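Side-chain contacts in ThermoDBP-single stranded DNA binding protein (Thermoproteus tenax, PDB 3TEK), which binds single-stranded DNA and appears to stand in for the canonical single-stranded DNA-binding protein in the Thermoproteales: residues K54-F57 with G58-G62; E73-F76 with N77-D81. One frame throughout, in Å; residues are numbered along the deposited sequence.

Overall arrangement
Both interactions are one-turn contacts within helices, 1 in the middle of helix 52-68 and 2 at the end of helix 71-79, the next helix along the chain. Their centres lie about 11 Å apart, and the two meet through the ring of Phe76, which packs between these consecutive helices. Phe76 CD2 rests 3.7 Å from Ala61 CB, and Phe76 CD1 is 4.0 Å from Val60 CG1. A second touch joins Arg80 CG to Phe57 CE2 at 4.1 Å, bringing the arginine stem up to the other aromatic ring. The centre of interaction 1 lies about 8 Å from the centre of the chain, that of interaction 2 about 17 Å.

Interaction 1 of 2, residues K54-F57 with G58-G62; sequences KLLF and GAVAG
In the middle of helix 52-68, Leu56 and Val60 stand one turn apart on its buried side, with Leu56 CD1 4.3 Å from Val60 CG2. This is a loose apolar touch, and more of the packing between the two residues runs through the backbone: Val60 CG2 comes to 3.3 Å from the carbonyl oxygen Leu56 O. With CG1 of the valine anti to the backbone N (chi1 171°), CG2 falls anti to the carbonyl carbon, beside the N, and lies back toward the preceding turn. The same oxygen, Leu56 O, accepts the hydrogen bond of Val60 N at 2.9 Å, and Ala59 CB also approaches it, at 3.3 Å. Regular i to i+4 bonding of an alpha helix continues on both sides, from Gly58 N to Lys54 O, from Ala59 N to Leu55 O and from Ala61 N to Phe57 O, the last at 3.0 Å. Ala61 CB comes to 3.4 Å from Phe57 O. Phe57 itself carries CG anti to its carbonyl carbon (chi1 -82°), and its ring meets that of Phe85 on helix 83-108 with the planes at about 55°. Leu56 reaches Leu92 of that helix, Trp30 of strand 23-31 and Leu122 of strand 116-124; Val60 touches Leu124 on the last of these.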
ATOM      1  N   LYS A  54       4.159   6.528  -4.426  1.00 50.46           N
ATOM      2  CA  LYS A  54       3.910   6.382  -5.845  1.00 53.94           C
ATOM      3  C   LYS A  54       3.170   5.087  -6.126  1.00 52.15           C
ATOM      4  O   LYS A  54       2.216   5.058  -6.912  1.00 50.54           O
ATOM      5  CB  LYS A  54       5.242   6.385  -6.599  1.00 60.00           C
ATOM      6  CG  LYS A  54       5.128   6.673  -8.074  1.00 67.64           C
ATOM      7  CD  LYS A  54       6.536   6.710  -8.780  1.00 73.57           C
ATOM      8  CE  LYS A  54       7.518   7.697  -8.121  1.00 77.61           C
ATOM      9  NZ  LYS A  54       7.324   9.151  -8.469  1.00 80.81           N
ATOM     10  N   LEU A  55       3.615   4.007  -5.477  1.00 49.62           N
ATOM     11  CA  LEU A  55       2.961   2.715  -5.630  1.00 49.24           C
ATOM     12  C   LEU A  55       1.533   2.784  -5.057  1.00 47.41           C
ATOM     13  O   LEU A  55       0.575   2.342  -5.691  1.00 47.16           O
ATOM     14  CB  LEU A  55       3.788   1.598  -4.967  1.00 51.11           C
ATOM     15  CG  LEU A  55       5.217   1.407  -5.572  1.00 53.65           C
ATOM     16  CD1 LEU A  55       6.066   0.447  -4.734  1.00 53.05           C
ATOM     17  CD2 LEU A  55       5.198   0.974  -7.045  1.00 54.55           C
ATOM     18  N   LEU A  56       1.402   3.364  -3.868  1.00 43.79           N
ATOM     19  CA  LEU A  56       0.109   3.397  -3.196  1.00 43.39           C
ATOM     20  C   LEU A  56      -0.912   4.203  -4.024  1.00 42.39           C
ATOM     21  O   LEU A  56      -2.067   3.814  -4.176  1.00 40.40           O
ATOM     22  CB  LEU A  56       0.256   4.006  -1.799  1.00 43.07           C
ATOM     23  CG  LEU A  56      -1.016   4.284  -1.033  1.00 44.17           C
ATOM     24  CD1 LEU A  56      -1.622   2.971  -0.634  1.00 45.93           C
ATOM     25  CD2 LEU A  56      -0.739   5.083   0.200  1.00 43.87           C
ATOM     26  N   PHE A  57      -0.451   5.323  -4.547  1.00 45.41           N
ATOM     27  CA  PHE A  57      -1.300   6.251  -5.286  1.00 45.90           C
ATOM     28  C   PHE A  57      -1.796   5.673  -6.589  1.00 45.88           C
ATOM     29  O   PHE A  57      -2.946   5.876  -6.956  1.00 47.18           O
ATOM     30  CB  PHE A  57      -0.566   7.567  -5.525  1.00 48.82           C
ATOM     31  CG  PHE A  57      -0.607   8.509  -4.334  1.00 51.23           C
ATOM     32  CD1 PHE A  57      -0.496   8.032  -3.033  1.00 50.35           C
ATOM     33  CD2 PHE A  57      -0.753   9.878  -4.519  1.00 56.72           C
ATOM     34  CE1 PHE A  57      -0.533   8.886  -1.928  1.00 50.91           C
ATOM     35  CE2 PHE A  57      -0.787  10.756  -3.400  1.00 58.80           C
ATOM     36  CZ  PHE A  57      -0.670  10.236  -2.104  1.00 55.48           C
ATOM     37  N   GLY A  58      -0.927   4.944  -7.276  1.00 46.90           N
ATOM     38  CA  GLY A  58      -1.327   4.206  -8.468  1.00 48.06           C
ATOM     39  C   GLY A  58      -2.322   3.123  -8.122  1.00 46.78           C
ATOM     40  O   GLY A  58      -3.299   2.910  -8.841  1.00 47.51           O
ATOM     41  N   ALA A  59      -2.099   2.461  -6.988  1.00 44.54           N
ATOM     42  CA  ALA A  59      -3.027   1.435  -6.532  1.00 44.10           C
ATOM     43  C   ALA A  59      -4.427   2.017  -6.257  1.00 41.74           C
ATOM     44  O   ALA A  59      -5.431   1.428  -6.651  1.00 43.31           O
ATOM     45  CB  ALA A  59      -2.475   0.698  -5.276  1.00 42.50           C
ATOM     46  N   VAL A  60      -4.485   3.180  -5.613  1.00 39.61           N
ATOM     47  CA  VAL A  60      -5.783   3.802  -5.306  1.00 39.80           C
ATOM     48  C   VAL A  60      -6.475   4.295  -6.563  1.00 40.27           C
ATOM     49  O   VAL A  60      -7.663   4.035  -6.762  1.00 44.19           O
ATOM     50  CB  VAL A  60      -5.594   4.900  -4.266  1.00 38.46           C
ATOM     51  CG1 VAL A  60      -6.845   5.706  -4.073  1.00 38.56           C
ATOM     52  CG2 VAL A  60      -5.082   4.235  -2.940  1.00 37.18           C
ATOM     53  N   ALA A  61      -5.752   5.015  -7.401  1.00 42.23           N
ATOM     54  CA  ALA A  61      -6.333   5.642  -8.603  1.00 43.66           C
ATOM     55  C   ALA A  61      -6.823   4.548  -9.519  1.00 46.27           C
ATOM     56  O   ALA A  61      -7.937   4.630 -10.031  1.00 48.77           O
ATOM     57  CB  ALA A  61      -5.301   6.499  -9.327  1.00 45.06           C
ATOM     58  N   GLY A  62      -5.986   3.521  -9.703  1.00 46.86           N
ATOM     59  CA  GLY A  62      -6.330   2.355 -10.511  1.00 49.33           C
ATOM     60  C   GLY A  62      -7.577   1.643 -10.010  1.00 48.69           C
ATOM     61  O   GLY A  62      -8.449   1.316 -10.797  1.00 47.96           O
TER

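Interaction 2 of 2, residues E73-F76 with N77-D81; sequences ENIF and NRIRD
Four successive i to i+4 hydrogen bonds carry the backbone from Glu73 to Arg80, and the last, Arg80 N to Phe76 O at 2.8 Å, is more bent at the hydrogen (139°) than the three before it. Phe76 and Arg80 make the main side-chain contact. The arginine stem passes over the ring: CB of Arg80 sits above the centre of one face, and Arg80 CD comes down to 3.3 Å from Phe76 CE2 and 3.5 Å from Phe76 CZ. Phe76 CG is anti to the backbone N (chi1 -177°), and Arg80 starts out the same way, which lets its methylenes run across the aromatic surface before the chain bends at chi3. The guanidinium is turned steeply, its plane 70° from that of the ring, and it presents its edge to CE2, so the aliphatic stem rather than a flat stack makes the contact. On another side of the same helix, Ile75 CG2 lies 4.0 Å from Arg78 NH2 and 4.5 Å from Ile79 CG2. Ile79 CG2 also packs against one face of the Arg78 guanidinium, toward its rim. The Glu73 carboxylate and the Asn77 amide stand nearly perpendicular and only loosely approach, with Glu73 OE2 3.9 Å from Asn77 OD1; the carboxylate has its salt bridge with Arg65 through OE1. Both terminal nitrogens of Arg78 are held by backbone oxygens, of Pro126 and Asp127, just beyond strand 116-124. Phe76 packs on Ala61 and Leu64, and Ile75 on Leu64 and Phe68, of helix 52-68, while Arg80 O receives a hydrogen bond from Arg86 NE of helix 83-108.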
ATOM      1  N   GLU A  73     -11.495   8.707 -11.857  1.00 51.03           N
ATOM      2  CA  GLU A  73     -10.432   9.702 -11.885  1.00 52.87           C
ATOM      3  C   GLU A  73     -10.825  11.037 -11.199  1.00 50.99           C
ATOM      4  O   GLU A  73      -9.997  11.670 -10.569  1.00 48.79           O
ATOM      5  CB  GLU A  73      -9.937   9.920 -13.327  1.00 58.92           C
ATOM      6  CG  GLU A  73      -8.575  10.650 -13.436  1.00 65.10           C
ATOM      7  CD  GLU A  73      -7.393   9.920 -12.751  1.00 68.84           C
ATOM      8  OE1 GLU A  73      -7.483   8.701 -12.469  1.00 69.61           O
ATOM      9  OE2 GLU A  73      -6.358  10.582 -12.495  1.00 76.92           O
ATOM     10  N   ASN A  74     -12.088  11.446 -11.307  1.00 50.63           N
ATOM     11  CA  ASN A  74     -12.578  12.632 -10.584  1.00 50.57           C
ATOM     12  C   ASN A  74     -12.558  12.434  -9.071  1.00 46.04           C
ATOM     13  O   ASN A  74     -12.251  13.351  -8.333  1.00 44.90           O
ATOM     14  CB  ASN A  74     -13.989  12.987 -11.037  1.00 52.69           C
ATOM     15  CG  ASN A  74     -14.014  13.469 -12.464  1.00 56.90           C
ATOM     16  OD1 ASN A  74     -13.180  14.261 -12.864  1.00 60.41           O
ATOM     17  ND2 ASN A  74     -14.965  13.003 -13.230  1.00 61.95           N
ATOM     18  N   ILE A  75     -12.914  11.227  -8.637  1.00 44.31           N
ATOM     19  CA  ILE A  75     -12.941  10.893  -7.219  1.00 42.14           C
ATOM     20  C   ILE A  75     -11.513  11.005  -6.746  1.00 42.49           C
ATOM     21  O   ILE A  75     -11.234  11.672  -5.760  1.00 42.85           O
ATOM     22  CB  ILE A  75     -13.466   9.467  -6.944  1.00 42.24           C
ATOM     23  CG1 ILE A  75     -14.886   9.266  -7.515  1.00 42.91           C
ATOM     24  CG2 ILE A  75     -13.494   9.197  -5.441  1.00 41.11           C
ATOM     25  CD1 ILE A  75     -15.468   7.833  -7.345  1.00 42.63           C
ATOM     26  N   PHE A  76     -10.609  10.371  -7.476  1.00 41.89           N
ATOM     27  CA  PHE A  76      -9.200  10.377  -7.101  1.00 43.92           C
ATOM     28  C   PHE A  76      -8.605  11.781  -7.008  1.00 45.33           C
ATOM     29  O   PHE A  76      -7.890  12.103  -6.045  1.00 44.42           O
ATOM     30  CB  PHE A  76      -8.357   9.544  -8.056  1.00 44.65           C
ATOM     31  CG  PHE A  76      -6.915   9.477  -7.653  1.00 43.44           C
ATOM     32  CD1 PHE A  76      -6.541   8.837  -6.479  1.00 42.80           C
ATOM     33  CD2 PHE A  76      -5.936  10.066  -8.436  1.00 45.94           C
ATOM     34  CE1 PHE A  76      -5.225   8.798  -6.084  1.00 44.74           C
ATOM     35  CE2 PHE A  76      -4.611  10.020  -8.069  1.00 45.93           C
ATOM     36  CZ  PHE A  76      -4.248   9.383  -6.883  1.00 45.66           C
ATOM     37  N   ASN A  77      -8.889  12.594  -8.020  1.00 46.86           N
ATOM     38  CA  ASN A  77      -8.391  13.974  -8.052  1.00 47.17           C
ATOM     39  C   ASN A  77      -8.883  14.806  -6.877  1.00 45.88           C
ATOM     40  O   ASN A  77      -8.137  15.603  -6.339  1.00 45.03           O
ATOM     41  CB  ASN A  77      -8.724  14.649  -9.394  1.00 48.70           C
ATOM     42  CG  ASN A  77      -7.789  14.211 -10.500  1.00 51.20           C
ATOM     43  OD1 ASN A  77      -6.675  13.762 -10.230  1.00 53.39           O
ATOM     44  ND2 ASN A  77      -8.240  14.324 -11.752  1.00 51.75           N
ATOM     45  N   ARG A  78     -10.128  14.585  -6.461  1.00 45.35           N
ATOM     46  CA  ARG A  78     -10.624  15.227  -5.260  1.00 44.57           C
ATOM     47  C   ARG A  78      -9.887  14.760  -3.994  1.00 44.88           C
ATOM     48  O   ARG A  78      -9.407  15.579  -3.217  1.00 45.00           O
ATOM     49  CB  ARG A  78     -12.101  14.963  -5.083  1.00 45.46           C
ATOM     50  CG  ARG A  78     -12.638  15.519  -3.780  1.00 45.06           C
ATOM     51  CD  ARG A  78     -14.128  15.493  -3.787  1.00 45.85           C
ATOM     52  NE  ARG A  78     -14.632  14.137  -3.941  1.00 45.23           N
ATOM     53  CZ  ARG A  78     -14.724  13.234  -2.960  1.00 45.33           C
ATOM     54  NH1 ARG A  78     -14.315  13.513  -1.717  1.00 45.29           N
ATOM     55  NH2 ARG A  78     -15.215  12.026  -3.227  1.00 45.46           N
ATOM     56  N   ILE A  79      -9.815  13.452  -3.771  1.00 43.34           N
ATOM     57  CA  ILE A  79      -9.305  12.966  -2.498  1.00 44.18           C
ATOM     58  C   ILE A  79      -7.802  13.062  -2.377  1.00 45.45           C
ATOM     59  O   ILE A  79      -7.270  13.175  -1.252  1.00 43.95           O
ATOM     60  CB  ILE A  79      -9.761  11.517  -2.184  1.00 43.67           C
ATOM     61  CG1 ILE A  79      -9.125  10.504  -3.124  1.00 41.31           C
ATOM     62  CG2 ILE A  79     -11.246  11.412  -2.254  1.00 42.13           C
ATOM     63  CD1 ILE A  79      -9.352   9.074  -2.672  1.00 41.70           C
ATOM     64  N   ARG A  80      -7.135  13.051  -3.536  1.00 48.95           N
ATOM     65  CA  ARG A  80      -5.682  12.968  -3.624  1.00 51.91           C
ATOM     66  C   ARG A  80      -4.933  13.980  -2.752  1.00 53.23           C
ATOM     67  O   ARG A  80      -3.880  13.666  -2.191  1.00 53.10           O
ATOM     68  CB  ARG A  80      -5.231  13.145  -5.073  1.00 55.56           C
ATOM     69  CG  ARG A  80      -3.789  12.827  -5.264  1.00 60.74           C
ATOM     70  CD  ARG A  80      -3.398  12.784  -6.737  1.00 66.54           C
ATOM     71  NE  ARG A  80      -2.155  13.511  -6.968  1.00 69.91           N
ATOM     72  CZ  ARG A  80      -2.011  14.819  -6.817  1.00 73.40           C
ATOM     73  NH1 ARG A  80      -3.046  15.589  -6.462  1.00 74.82           N
ATOM     74  NH2 ARG A  80      -0.828  15.365  -7.046  1.00 76.02           N
ATOM     75  N   ASP A  81      -5.453  15.197  -2.674  1.00 55.24           N
ATOM     76  CA  ASP A  81      -4.828  16.266  -1.878  1.00 54.66           C
ATOM     77  C   ASP A  81      -5.648  16.702  -0.625  1.00 53.22           C
ATOM     78  O   ASP A  81      -5.335  17.727   0.010  1.00 51.46           O
ATOM     79  CB  ASP A  81      -4.525  17.469  -2.786  1.00 59.76           C
ATOM     80  CG  ASP A  81      -5.793  18.109  -3.382  1.00 63.96           C
ATOM     81  OD1 ASP A  81      -5.681  19.177  -4.009  1.00 71.59           O
ATOM     82  OD2 ASP A  81      -6.891  17.552  -3.232  1.00 64.35           O
TER